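Local coordinates for protein putative ABC transporter subunit, substrate-binding component (Rhodopseudomonas palustris, PDB 4EVQ) that binds 4-hydroxybenzoate and probably delivers such lignin-derived benzoates to an ABC transporter as its solute-binding component, at residues Lys69-Thr74 against Val99-Glu104; Asp117-Ala122 against Val128-Phe133; Lys184-Ala189 against Leu199-Ser204; Gly218-Ile223 against Glu246-Pro251; Tyr346-Glu349 against Lys354-Asn357. All blocks are in the same frame, centred on the assembly; numbering follows the deposited sequence. Where two conformers were deposited one is given.

Contact 1 of 5, residues Lys69-Thr74 against Val99-Glu104; sequences KATELT and VKIARE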
# COMPACT_ATOMS: atom_id res chain seq x y z
N LYS A 69 1.48 1.14 20.54
CA LYS A 69 2.46 0.08 20.77
C LYS A 69 3.65 0.13 19.85
O LYS A 69 4.57 -0.69 19.98
CB LYS A 69 1.78 -1.28 20.66
CG LYS A 69 0.63 -1.44 21.66
CD LYS A 69 0.14 -2.85 21.70
CE LYS A 69 -0.72 -3.11 22.94
NZ LYS A 69 -1.22 -4.50 23.02
N ALA A 70 3.62 1.02 18.86
CA ALA A 70 4.59 1.00 17.79
C ALA A 70 6.01 1.20 18.28
O ALA A 70 6.90 0.50 17.83
CB ALA A 70 4.24 2.05 16.74
N THR A 71 6.23 2.14 19.19
CA THR A 71 7.61 2.37 19.67
C THR A 71 8.18 1.15 20.37
O THR A 71 9.30 0.74 20.12
CB THR A 71 7.63 3.57 20.60
OG1 THR A 71 7.34 4.73 19.79
CG2 THR A 71 8.99 3.77 21.30
N GLU A 72 7.38 0.55 21.25
CA GLU A 72 7.89 -0.56 22.03
C GLU A 72 8.12 -1.80 21.17
O GLU A 72 9.09 -2.53 21.35
CB GLU A 72 6.95 -0.84 23.21
CG GLU A 72 5.61 -1.42 22.81
CD GLU A 72 4.54 -1.41 23.90
OE1 GLU A 72 3.97 -0.33 24.19
OE2 GLU A 72 4.21 -2.50 24.42
N LEU A 73 7.26 -2.03 20.18
CA LEU A 73 7.43 -3.18 19.28
C LEU A 73 8.60 -3.01 18.34
O LEU A 73 9.37 -3.95 18.12
CB LEU A 73 6.13 -3.49 18.55
CG LEU A 73 4.99 -3.91 19.48
CD1 LEU A 73 3.75 -4.10 18.66
CD2 LEU A 73 5.34 -5.19 20.27
N THR A 74 8.79 -1.79 17.83
CA THR A 74 9.94 -1.51 16.99
C THR A 74 11.25 -1.66 17.77
O THR A 74 12.20 -2.27 17.28
CB THR A 74 9.85 -0.10 16.41
OG1 THR A 74 8.64 0.02 15.66
CG2 THR A 74 11.00 0.18 15.46
N VAL A 99 9.34 4.23 11.68
CA VAL A 99 10.38 4.87 10.89
C VAL A 99 11.11 5.92 11.70
O VAL A 99 12.31 6.08 11.53
CB VAL A 99 9.77 5.49 9.62
CG1 VAL A 99 10.78 6.42 8.93
CG2 VAL A 99 9.33 4.41 8.69
N LYS A 100 10.44 6.58 12.65
CA LYS A 100 11.11 7.59 13.46
C LYS A 100 12.28 6.95 14.20
O LYS A 100 13.35 7.55 14.34
CB LYS A 100 10.13 8.23 14.44
CG LYS A 100 10.73 9.29 15.30
CD LYS A 100 9.65 10.02 16.13
CE LYS A 100 10.29 11.14 16.99
NZ LYS A 100 9.24 11.92 17.70
N ILE A 101 12.11 5.76 14.74
CA ILE A 101 13.20 5.03 15.39
C ILE A 101 14.17 4.45 14.40
O ILE A 101 15.38 4.56 14.56
CB ILE A 101 12.57 3.86 16.20
CG1 ILE A 101 11.69 4.41 17.31
CG2 ILE A 101 13.64 2.93 16.75
CD1 ILE A 101 10.78 3.43 17.91
N ALA A 102 13.69 3.79 13.37
CA ALA A 102 14.56 3.13 12.44
C ALA A 102 15.49 4.09 11.74
O ALA A 102 16.66 3.74 11.52
CB ALA A 102 13.74 2.31 11.42
N ARG A 103 15.04 5.29 11.42
CA ARG A 103 15.89 6.25 10.72
C ARG A 103 17.07 6.69 11.59
O ARG A 103 18.13 7.02 11.06
CB ARG A 103 15.07 7.43 10.23
CG ARG A 103 14.58 8.30 11.29
CD ARG A 103 13.63 9.35 10.72
NE ARG A 103 14.23 10.14 9.63
CZ ARG A 103 15.07 11.17 9.80
NH1 ARG A 103 15.52 11.82 8.74
NH2 ARG A 103 15.47 11.56 11.01
N GLU A 104 16.94 6.64 12.90
CA GLU A 104 18.04 7.04 13.78
C GLU A 104 18.95 5.86 13.98
O GLU A 104 20.14 6.06 14.24
CB GLU A 104 17.49 7.50 15.10
CG GLU A 104 16.69 8.80 15.00
CD GLU A 104 17.49 10.06 14.67
OE1 GLU A 104 18.72 9.96 14.46
OE2 GLU A 104 16.90 11.16 14.70

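Contact 2 of 5, residues Asp117-Ala122 against Val128-Phe133; sequences DIITRA and VFRTSF. With SO4 (sulfate ion), chain D.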
# COMPACT_ATOMS: atom_id res chain seq x y z
N ASP A 117 2.76 10.07 4.15
CA ASP A 117 3.52 11.00 3.31
C ASP A 117 4.87 11.31 3.90
O ASP A 117 5.86 11.41 3.16
CB ASP A 117 2.73 12.29 3.10
CG ASP A 117 1.50 12.13 2.21
OD1 ASP A 117 1.48 11.24 1.35
OD2 ASP A 117 0.60 12.98 2.35
N ILE A 118 4.96 11.37 5.22
CA ILE A 118 6.20 11.84 5.84
C ILE A 118 7.35 10.86 5.64
O ILE A 118 8.52 11.28 5.68
CB ILE A 118 5.97 12.12 7.33
CG1 ILE A 118 7.07 13.00 7.90
CG2 ILE A 118 5.79 10.83 8.12
CD1 ILE A 118 6.70 13.57 9.25
N ILE A 119 7.07 9.59 5.43
CA ILE A 119 8.13 8.58 5.37
C ILE A 119 9.13 8.84 4.25
O ILE A 119 10.34 8.58 4.43
CB ILE A 119 7.47 7.18 5.28
CG1 ILE A 119 6.80 6.86 6.60
CG2 ILE A 119 8.50 6.10 4.92
CD1 ILE A 119 6.03 5.57 6.63
N THR A 120 8.68 9.40 3.15
CA THR A 120 9.59 9.76 2.05
C THR A 120 9.58 11.27 1.79
O THR A 120 9.92 11.77 0.67
CB THR A 120 9.32 8.91 0.77
OG1 THR A 120 7.97 9.10 0.32
CG2 THR A 120 9.54 7.39 1.02
N ARG A 121 9.30 12.00 2.85
CA ARG A 121 9.37 13.45 2.90
C ARG A 121 10.26 13.80 4.09
O ARG A 121 11.44 13.42 4.06
CB ARG A 121 7.99 14.12 2.86
CG ARG A 121 7.31 13.95 1.47
CD ARG A 121 5.96 14.60 1.33
NE ARG A 121 5.48 14.50 -0.06
CZ ARG A 121 4.59 15.32 -0.61
NH1 ARG A 121 4.07 16.31 0.10
NH2 ARG A 121 4.23 15.19 -1.89
N ALA A 122 9.78 14.49 5.11
CA ALA A 122 10.68 14.88 6.23
C ALA A 122 11.39 13.74 6.97
O ALA A 122 12.46 13.94 7.53
CB ALA A 122 9.93 15.77 7.23
N VAL A 128 15.89 4.01 4.75
CA VAL A 128 14.43 3.82 4.72
C VAL A 128 13.97 3.82 3.30
O VAL A 128 14.21 4.75 2.54
CB VAL A 128 13.76 4.92 5.55
CG1 VAL A 128 12.20 4.86 5.40
CG2 VAL A 128 14.12 4.82 7.01
N PHE A 129 13.26 2.75 2.93
CA PHE A 129 12.77 2.50 1.58
C PHE A 129 11.30 2.16 1.62
O PHE A 129 10.86 1.61 2.62
CB PHE A 129 13.56 1.34 0.97
CG PHE A 129 15.02 1.61 0.90
CD1 PHE A 129 15.54 2.25 -0.17
CD2 PHE A 129 15.84 1.28 1.94
CE1 PHE A 129 16.89 2.57 -0.22
CE2 PHE A 129 17.22 1.61 1.86
CZ PHE A 129 17.70 2.24 0.79
N ARG A 130 10.60 2.40 0.55
CA ARG A 130 9.17 2.03 0.47
C ARG A 130 8.96 1.30 -0.84
O ARG A 130 9.39 1.75 -1.90
CB ARG A 130 8.30 3.27 0.59
CG ARG A 130 6.81 3.02 0.50
CD ARG A 130 5.98 3.92 1.38
NE ARG A 130 6.14 5.33 1.08
CZ ARG A 130 5.63 6.30 1.85
NH1 ARG A 130 4.95 5.97 2.94
NH2 ARG A 130 5.80 7.59 1.53
N THR A 131 8.21 0.18 -0.78
CA THR A 131 7.86 -0.57 -1.96
C THR A 131 6.38 -0.41 -2.39
O THR A 131 5.96 -1.05 -3.36
CB THR A 131 8.18 -2.03 -1.87
OG1 THR A 131 7.42 -2.62 -0.80
CG2 THR A 131 9.67 -2.30 -1.66
N SER A 132 5.67 0.46 -1.70
CA SER A 132 4.24 0.61 -1.94
C SER A 132 3.91 1.88 -2.73
O SER A 132 3.92 1.81 -3.93
CB SER A 132 3.54 0.49 -0.61
OG SER A 132 3.94 1.49 0.30
N PHE A 133 3.65 3.00 -2.05
CA PHE A 133 3.09 4.23 -2.60
C PHE A 133 3.11 5.26 -1.50
O PHE A 133 3.29 4.92 -0.32
CB PHE A 133 1.65 4.02 -3.13
CG PHE A 133 0.74 3.64 -2.02
CD1 PHE A 133 0.71 2.33 -1.58
CD2 PHE A 133 0.05 4.59 -1.29
CE1 PHE A 133 0.03 2.00 -0.44
CE2 PHE A 133 -0.68 4.22 -0.16
CZ PHE A 133 -0.65 2.95 0.26
S SO4 D . 1.26 17.57 -2.31
O1 SO4 D . 0.26 16.52 -2.57
O2 SO4 D . 1.56 17.54 -0.89
O3 SO4 D . 2.48 17.20 -3.00
O4 SO4 D . 0.85 18.89 -2.80

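Contact 3 of 5, residues Lys184-Ala189 against Leu199-Ser204; sequences KDITIA and LAEIAS. With SO4 (sulfate ion), chain E.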
# COMPACT_ATOMS: atom_id res chain seq x y z
N LYS A 184 -18.44 17.71 0.95
CA LYS A 184 -18.37 17.23 2.32
C LYS A 184 -17.30 16.17 2.42
O LYS A 184 -17.14 15.38 1.52
CB LYS A 184 -19.70 16.63 2.76
CG LYS A 184 -19.87 16.45 4.26
CD LYS A 184 -20.08 17.74 4.97
CE LYS A 184 -21.42 18.35 4.62
NZ LYS A 184 -21.67 19.63 5.38
N ASP A 185 -16.58 16.18 3.54
CA ASP A 185 -15.69 15.08 3.91
C ASP A 185 -16.28 14.42 5.16
O ASP A 185 -16.35 15.06 6.21
CB ASP A 185 -14.29 15.59 4.20
CG ASP A 185 -13.69 16.31 3.02
OD1 ASP A 185 -13.51 15.73 1.96
OD2 ASP A 185 -13.43 17.53 3.18
N ILE A 186 -16.69 13.18 5.03
CA ILE A 186 -17.25 12.43 6.14
C ILE A 186 -16.16 11.48 6.66
O ILE A 186 -15.46 10.81 5.87
CB ILE A 186 -18.49 11.61 5.68
CG1 ILE A 186 -19.56 12.52 5.06
CG2 ILE A 186 -19.05 10.78 6.81
CD1 ILE A 186 -20.70 11.80 4.40
N THR A 187 -16.04 11.40 7.98
CA THR A 187 -15.16 10.44 8.57
C THR A 187 -15.89 9.52 9.54
O THR A 187 -16.96 9.85 10.11
CB THR A 187 -13.92 11.01 9.25
OG1 THR A 187 -14.29 11.80 10.37
CG2 THR A 187 -13.09 11.83 8.27
N ILE A 188 -15.29 8.36 9.70
CA ILE A 188 -15.77 7.28 10.51
C ILE A 188 -14.61 6.96 11.46
O ILE A 188 -13.44 6.90 11.02
CB ILE A 188 -16.01 6.01 9.53
CG1 ILE A 188 -17.02 6.35 8.43
CG2 ILE A 188 -16.45 4.83 10.27
CD1 ILE A 188 -18.45 6.58 8.93
N ALA A 189 -14.85 6.70 12.75
CA ALA A 189 -13.75 6.33 13.64
C ALA A 189 -13.11 5.01 13.19
O ALA A 189 -13.82 4.11 12.80
CB ALA A 189 -14.32 6.11 15.04
N LEU A 199 -24.01 6.93 4.54
CA LEU A 199 -24.70 6.73 3.28
C LEU A 199 -25.97 7.59 3.17
O LEU A 199 -26.22 8.16 2.11
CB LEU A 199 -25.01 5.27 3.08
CG LEU A 199 -23.76 4.38 2.97
CD1 LEU A 199 -24.15 2.92 3.01
CD2 LEU A 199 -22.92 4.67 1.78
N ALA A 200 -26.70 7.75 4.28
CA ALA A 200 -27.87 8.63 4.26
C ALA A 200 -27.45 10.08 4.07
O ALA A 200 -28.09 10.83 3.34
CB ALA A 200 -28.64 8.49 5.57
N GLU A 201 -26.33 10.47 4.66
CA GLU A 201 -25.82 11.82 4.46
C GLU A 201 -25.39 12.03 3.03
O GLU A 201 -25.71 13.04 2.42
CB GLU A 201 -24.67 12.15 5.44
CG GLU A 201 -24.28 13.61 5.38
CD GLU A 201 -23.15 14.01 6.29
OE1 GLU A 201 -22.71 13.18 7.11
OE2 GLU A 201 -22.73 15.19 6.20
N ILE A 202 -24.66 11.08 2.47
CA ILE A 202 -24.31 11.13 1.05
C ILE A 202 -25.53 11.32 0.17
O ILE A 202 -25.53 12.19 -0.69
CB ILE A 202 -23.57 9.86 0.65
CG1 ILE A 202 -22.12 9.93 1.19
CG2 ILE A 202 -23.53 9.69 -0.90
CD1 ILE A 202 -21.41 8.59 1.22
N ALA A 203 -26.58 10.51 0.39
CA ALA A 203 -27.79 10.69 -0.43
C ALA A 203 -28.32 12.12 -0.34
O ALA A 203 -28.69 12.74 -1.35
CB ALA A 203 -28.85 9.68 -0.02
N SER A 204 -28.35 12.66 0.86
CA SER A 204 -28.93 13.98 1.07
C SER A 204 -28.14 15.06 0.37
O SER A 204 -28.70 16.10 0.01
CB SER A 204 -29.03 14.31 2.56
OG SER A 204 -27.78 14.68 3.12
S SO4 E . -20.53 19.74 8.90
O1 SO4 E . -20.15 19.14 10.19
O2 SO4 E . -21.36 18.74 8.20
O3 SO4 E . -19.36 20.12 8.12
O4 SO4 E . -21.32 20.96 9.14

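Contact 4 of 5, residues Gly218-Ile223 against Glu246-Pro251; sequences GALKFI and EAAAGP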
# COMPACT_ATOMS: atom_id res chain seq x y z
N GLY A 218 -13.42 -4.14 6.25
CA GLY A 218 -14.21 -2.93 6.34
C GLY A 218 -14.57 -2.42 4.96
O GLY A 218 -15.66 -1.87 4.76
N ALA A 219 -13.66 -2.57 4.00
CA ALA A 219 -13.97 -2.21 2.61
C ALA A 219 -15.03 -3.12 2.02
O ALA A 219 -15.92 -2.64 1.33
CB ALA A 219 -12.71 -2.24 1.73
N LEU A 220 -14.97 -4.40 2.29
CA LEU A 220 -16.02 -5.32 1.83
C LEU A 220 -17.37 -4.88 2.35
O LEU A 220 -18.37 -4.81 1.60
CB LEU A 220 -15.68 -6.75 2.27
CG LEU A 220 -16.77 -7.78 1.96
CD1 LEU A 220 -17.09 -7.86 0.47
CD2 LEU A 220 -16.32 -9.14 2.50
N LYS A 221 -17.46 -4.58 3.63
CA LYS A 221 -18.71 -4.17 4.22
C LYS A 221 -19.18 -2.87 3.63
O LYS A 221 -20.37 -2.71 3.34
CB LYS A 221 -18.62 -4.13 5.73
CG LYS A 221 -20.00 -3.91 6.40
CD LYS A 221 -19.86 -4.05 7.88
CE LYS A 221 -21.24 -3.99 8.55
NZ LYS A 221 -21.85 -2.66 8.33
N PHE A 222 -18.29 -1.93 3.41
CA PHE A 222 -18.64 -0.65 2.82
C PHE A 222 -19.24 -0.88 1.45
O PHE A 222 -20.26 -0.28 1.09
CB PHE A 222 -17.44 0.30 2.75
CG PHE A 222 -17.82 1.63 2.22
CD1 PHE A 222 -18.39 2.58 3.05
CD2 PHE A 222 -17.66 1.94 0.89
CE1 PHE A 222 -18.83 3.82 2.55
CE2 PHE A 222 -18.08 3.16 0.39
CZ PHE A 222 -18.64 4.10 1.21
N ILE A 223 -18.61 -1.68 0.63
CA ILE A 223 -19.08 -1.95 -0.73
C ILE A 223 -20.48 -2.53 -0.69
O ILE A 223 -21.36 -2.11 -1.44
CB ILE A 223 -18.10 -2.90 -1.46
CG1 ILE A 223 -16.81 -2.15 -1.78
CG2 ILE A 223 -18.73 -3.54 -2.70
CD1 ILE A 223 -15.72 -3.06 -2.21
N GLU A 246 -12.82 -8.55 -3.83
CA GLU A 246 -13.59 -8.59 -5.08
C GLU A 246 -14.54 -9.75 -5.16
O GLU A 246 -15.70 -9.57 -5.55
CB GLU A 246 -12.65 -8.64 -6.29
CG GLU A 246 -11.58 -7.54 -6.33
CD GLU A 246 -10.24 -7.98 -5.76
OE1 GLU A 246 -10.20 -8.89 -4.90
OE2 GLU A 246 -9.23 -7.39 -6.17
N ALA A 247 -14.10 -10.96 -4.81
CA ALA A 247 -14.94 -12.14 -4.98
C ALA A 247 -16.08 -12.07 -3.98
O ALA A 247 -17.27 -12.30 -4.32
CB ALA A 247 -14.13 -13.38 -4.80
N ALA A 248 -15.77 -11.73 -2.75
CA ALA A 248 -16.79 -11.75 -1.70
C ALA A 248 -17.81 -10.64 -1.89
O ALA A 248 -18.96 -10.77 -1.46
CB ALA A 248 -16.11 -11.66 -0.35
N ALA A 249 -17.44 -9.56 -2.55
CA ALA A 249 -18.37 -8.46 -2.77
C ALA A 249 -19.44 -8.84 -3.76
O ALA A 249 -20.53 -8.29 -3.72
CB ALA A 249 -17.66 -7.22 -3.25
N GLY A 250 -19.16 -9.77 -4.67
CA GLY A 250 -20.20 -10.19 -5.60
C GLY A 250 -20.67 -9.03 -6.47
O GLY A 250 -19.96 -8.07 -6.75
N PRO A 251 -21.95 -9.07 -6.89
CA PRO A 251 -22.47 -8.02 -7.73
C PRO A 251 -22.44 -6.64 -7.15
O PRO A 251 -22.41 -5.65 -7.89
CB PRO A 251 -23.92 -8.49 -8.01
CG PRO A 251 -23.92 -9.92 -7.83
CD PRO A 251 -22.86 -10.23 -6.78

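Contact 5 of 5, residues Tyr346-Glu349 against Lys354-Asn357; sequences YLRE and KSVN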
# COMPACT_ATOMS: atom_id res chain seq x y z
N TYR A 346 -2.84 2.95 -12.66
CA TYR A 346 -3.83 2.51 -13.63
C TYR A 346 -5.25 2.81 -13.17
O TYR A 346 -5.57 2.66 -11.99
CB TYR A 346 -3.68 1.00 -13.86
CG TYR A 346 -2.23 0.54 -14.08
CD1 TYR A 346 -1.61 0.66 -15.31
CD2 TYR A 346 -1.49 -0.02 -13.04
CE1 TYR A 346 -0.30 0.24 -15.51
CE2 TYR A 346 -0.17 -0.43 -13.23
CZ TYR A 346 0.41 -0.31 -14.48
OH TYR A 346 1.73 -0.71 -14.72
N LEU A 347 -6.10 3.22 -14.11
CA LEU A 347 -7.52 3.30 -13.90
C LEU A 347 -8.07 1.89 -14.02
O LEU A 347 -7.69 1.16 -14.92
CB LEU A 347 -8.16 4.22 -14.95
CG LEU A 347 -9.68 4.36 -14.88
CD1 LEU A 347 -10.09 5.09 -13.60
CD2 LEU A 347 -10.18 5.10 -16.15
N ARG A 348 -8.95 1.52 -13.11
CA ARG A 348 -9.49 0.17 -13.06
C ARG A 348 -10.99 0.21 -12.82
O ARG A 348 -11.50 1.16 -12.25
CB ARG A 348 -8.88 -0.64 -11.91
CG ARG A 348 -7.36 -0.42 -11.78
CD ARG A 348 -6.72 -1.22 -10.70
NE ARG A 348 -7.39 -1.11 -9.42
CZ ARG A 348 -7.27 -1.98 -8.43
NH1 ARG A 348 -6.41 -2.98 -8.54
NH2 ARG A 348 -8.00 -1.88 -7.36
N GLU A 349 -11.65 -0.88 -13.16
CA GLU A 349 -13.05 -1.07 -12.80
C GLU A 349 -13.20 -2.47 -12.26
O GLU A 349 -12.64 -3.43 -12.82
CB GLU A 349 -13.99 -0.89 -14.02
CG GLU A 349 -15.46 -1.03 -13.71
CD GLU A 349 -16.34 -0.78 -14.91
OE1 GLU A 349 -15.83 -0.29 -15.93
OE2 GLU A 349 -17.54 -1.11 -14.81
N LYS A 354 -13.13 -9.20 -10.32
CA LYS A 354 -11.73 -8.79 -10.36
C LYS A 354 -11.69 -7.37 -10.89
O LYS A 354 -12.62 -6.92 -11.56
CB LYS A 354 -10.90 -9.73 -11.22
CG LYS A 354 -11.37 -9.80 -12.64
CD LYS A 354 -10.87 -11.07 -13.31
CE LYS A 354 -10.11 -10.77 -14.62
NZ LYS A 354 -10.99 -10.10 -15.62
N SER A 355 -10.60 -6.65 -10.64
CA SER A 355 -10.41 -5.34 -11.25
C SER A 355 -9.76 -5.54 -12.59
O SER A 355 -8.88 -6.37 -12.74
CB SER A 355 -9.53 -4.43 -10.38
OG SER A 355 -10.28 -3.91 -9.30
N VAL A 356 -10.25 -4.81 -13.59
CA VAL A 356 -9.68 -4.84 -14.93
C VAL A 356 -9.09 -3.49 -15.24
O VAL A 356 -9.51 -2.47 -14.75
CB VAL A 356 -10.70 -5.25 -15.97
CG1 VAL A 356 -11.27 -6.62 -15.64
CG2 VAL A 356 -11.80 -4.25 -16.03
N ASN A 357 -8.05 -3.50 -16.07
CA ASN A 357 -7.33 -2.31 -16.45
C ASN A 357 -8.08 -1.53 -17.53
O ASN A 357 -8.27 -2.01 -18.62
CB ASN A 357 -5.98 -2.78 -16.96
CG ASN A 357 -4.99 -1.67 -17.16
OD1 ASN A 357 -5.27 -0.49 -16.96
ND2 ASN A 357 -3.76 -2.06 -17.51

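Contact 1 of 5, residues Lys69-Thr74 against Val99-Glu104
I101 reaches across from helix 92-105 and sets its CD1 methyl against T71 and T74 of helix 67-80. This one methyl makes most of the contact. It lies 3.8 Å from T71 CG2 and equally close to the backbone of T71. I101 CD1 also meets T74 CB at 3.9 Å. The CG2 branch adds a second touch, with I101 CG2 4.0 Å from T74 CG2. I101 and T74 meet tip to tip, while I101 crosses T71 at about a right angle. T74 turns its methyl to the isoleucine because CG2 stands anti to the backbone N. That leaves its hydroxyl to bond back to its own helix, with T74 OG1 2.8 Å from A70 O. The A70 carbonyl also takes the amide of T74, and the two donors come from opposite faces of its plane. T74 is buried, and L22 of strand 17-23 and M98 also touch its side chain. The two helices flank the largely parallel sheet of one lobe of a periplasmic binding protein, in the alternating strand and helix order of its Rossmann-like fold. Toward solvent the packing thins out. T71 is exposed, and less of it is covered than of T74. No hydrogen bond or salt bridge joins the two segments. On the far side of its own helix, R103 bonds to the carbonyls of M123 and C124.

Contact 2 of 5, residues Asp117-Ala122 against Val128-Phe133
V128 opens the second segment and meets I119 with one methyl. V128 CG1 lies 3.9 Å from I119 CG2, and the two side chains cross at about a right angle. F129 then points away from the 117-122 turn and packs on helices 288-306 and 314-322. R130 turns back and carries most of the contact. Its chain leaves with CG anti to the backbone N (chi1 179°) and bends at chi2 and chi3, which brings the guanidinium over the turn. I119 lies over one face, with I119 CB 3.6 Å from R130 NH1. The carbonyl oxygen of F133 lies over the opposite face, offset toward the rim, 3.2 Å above the plane. At the edge, R130 NH2 gives a hydrogen bond to T120 OG1 at 2.9 Å. That bond is bent, 134° at the hydrogen, and the hydroxyl is tilted from the guanidinium plane. R130 NH1 bonds to the carbonyls of A114 and A116, and NE bonds to N340. The buried charge is thus held on several sides by polar atoms. Beyond it, the hydroxyl of S132 bonds to the N113 carbonyl. F133 touches the bound p-hydroxybenzoic acid, so the segment runs from the sheet into the ligand pocket. Away from this core, R121 NH1 and NH2 grip a sulfate, probably from the crystallisation liquor. Strand 128-130 is an outermost strand of its sheet, beside strand 109-111, and helix 92-105 packs on both I119 and V128 through V99.

Contact 3 of 5, residues Lys184-Ala189 against Leu199-Ser204
Strand 181-188 is an outermost strand of the seven-stranded sheet in one lobe of this periplasmic binding protein, and helix 196-205 packs over it. The chain passes from the strand into the helix, which leads on to strand 209-213, a strand-helix-strand order usual in this alpha/beta fold. The short axes run nearly antiparallel, at 173°, and approach to 10.3 Å. I186 and E201 come from opposite directions and meet between strand and helix. I186 CD1 lies 3.6 Å from E201 OE1 and also touches the carboxylate carbon. The same methyl reaches the buried I202, with I186 CD1 4.0 Å from I202 CG1. E201 gets across because its chain is fully extended, CG anti to the backbone N at chi1 -171°. The stem of K184 crosses the glutamate at about a right angle. K184 CG sits 3.7 Å from E201 OE2. The lysine chain is bent at chi2 and chi3, and its ammonium turns toward a sulfate, probably from the crystallisation liquor. K184 NZ bonds to sulfate O2 at 3.0 Å. V155 of strand 153-159 touches both I186 and I202 and continues the apolar layer. On the helix, S204 OG bonds back to E201 O at 2.7 Å. The ammonium and carboxylate do not pair: K184 NZ stays 4.6 Å from E201 OE2. Their opposite charges probably still attract at that distance, but the direct contact is van der Waals, between carboxylate oxygens and aliphatic carbons at the edge of the apolar layer.

Contact 4 of 5, residues Gly218-Ile223 against Glu246-Pro251
L220 packs its two methyls against the backbone and side chains of A248 and A249. Its CG stands anti to the backbone N (chi1 175°), and chi2 of 59° spreads the methyls over the short helix 246-249. CD1 makes the closest approach. L220 CD1 lies 3.5 Å from A249 N, and it also touches the A249 side chain, 3.8 Å from A249 CB. The other branch meets the preceding residue, with L220 CD2 3.8 Å from A248 CB. The leucine fork thus rests on two successive alanines, one methyl mainly on each. I223 comes one turn later on helix 217-228. Its CG2 branch stands anti to the backbone N and touches A249, with I223 CG2 3.9 Å from A249 CB. A249 CB therefore touches both L220 CD1 and I223 CG2, which reach it from directions about a right angle apart. The small alanine side chains let the helices come close: the CA atoms of L220 and A249 are 6.0 Å apart. No hydrogen bond crosses between the segments. A249 and I223 are buried, while A248 is exposed at the border. V245, just before the short helix, touches both L220 and I223 and extends the apolar patch. After A249 the chain leaves the helix at G250, which has a positive phi of 61°. G250 N still bonds to A247 O at 3.2 Å. This is plain helix-on-helix packing in one lobe of a periplasmic binding protein. It joins helix 217-228, which follows strand 209-213, to the short helix that comes after the next strand, 235-238.

Contact 5 of 5, residues Tyr346-Glu349 against Lys354-Asn357
R348 and S355 meet on one face of an antiparallel hairpin. R348 CB starts 3.4 Å from V356 O and also touches S355 CB. Its CG lies beside the backbone N (chi1 -42°), and the chain bends at chi3. NE comes next, near the S355 side chain, and bonds outward to T258 OG1. At the tip the guanidinium turns one face to the serine. S355 OG sits over the centre of its face, 3.6 Å above the plane. R348 NH1 passes S355 CB at 3.9 Å. R348 NH2 makes a salt bridge to D243. These partners probably fix the rotation of the group. The backbones are tied at E349 and V356, a hydrogen-bonded pair. E349 N donates to V356 O at 3.1 Å, and V356 N returns to E349 O at 2.9 Å. R348 and N357 form the next, non-hydrogen-bonded pair. The end of N357 comes back toward the partner strand. N357 OD1 comes 3.6 Å from L347 O and accepts from the amide of G359. The hairpin closes one side of the seven-stranded sheet: strand 345-351 lies antiparallel between strand 257-260 and strand 354-362, and the last of these is the outermost.

How the contacts relate
Contacts 1 and 2 are neighbours, their centres 15 Å apart. V99 of contact 1 touches I119 and V128 of contact 2, with V99 CG2 4.1 Å from I119 CD1. Contacts 3, 4 and 5 belong to the other lobe. L199 CD2 touches F222 CE1 at 4.2 Å and links contacts 3 and 4. E246 CB lies 4.1 Å from K354 N and joins contacts 4 and 5. Contacts 3 and 5 sit at opposite edges of one sheet, centres 25 Å apart. The p-hydroxybenzoic acid lies between the lobes. Contact 2 supplies F133 to its pocket. The side chain of R130 is about 7 Å from this ligand, that of R348 about 10 Å and that of I223 about 12 Å.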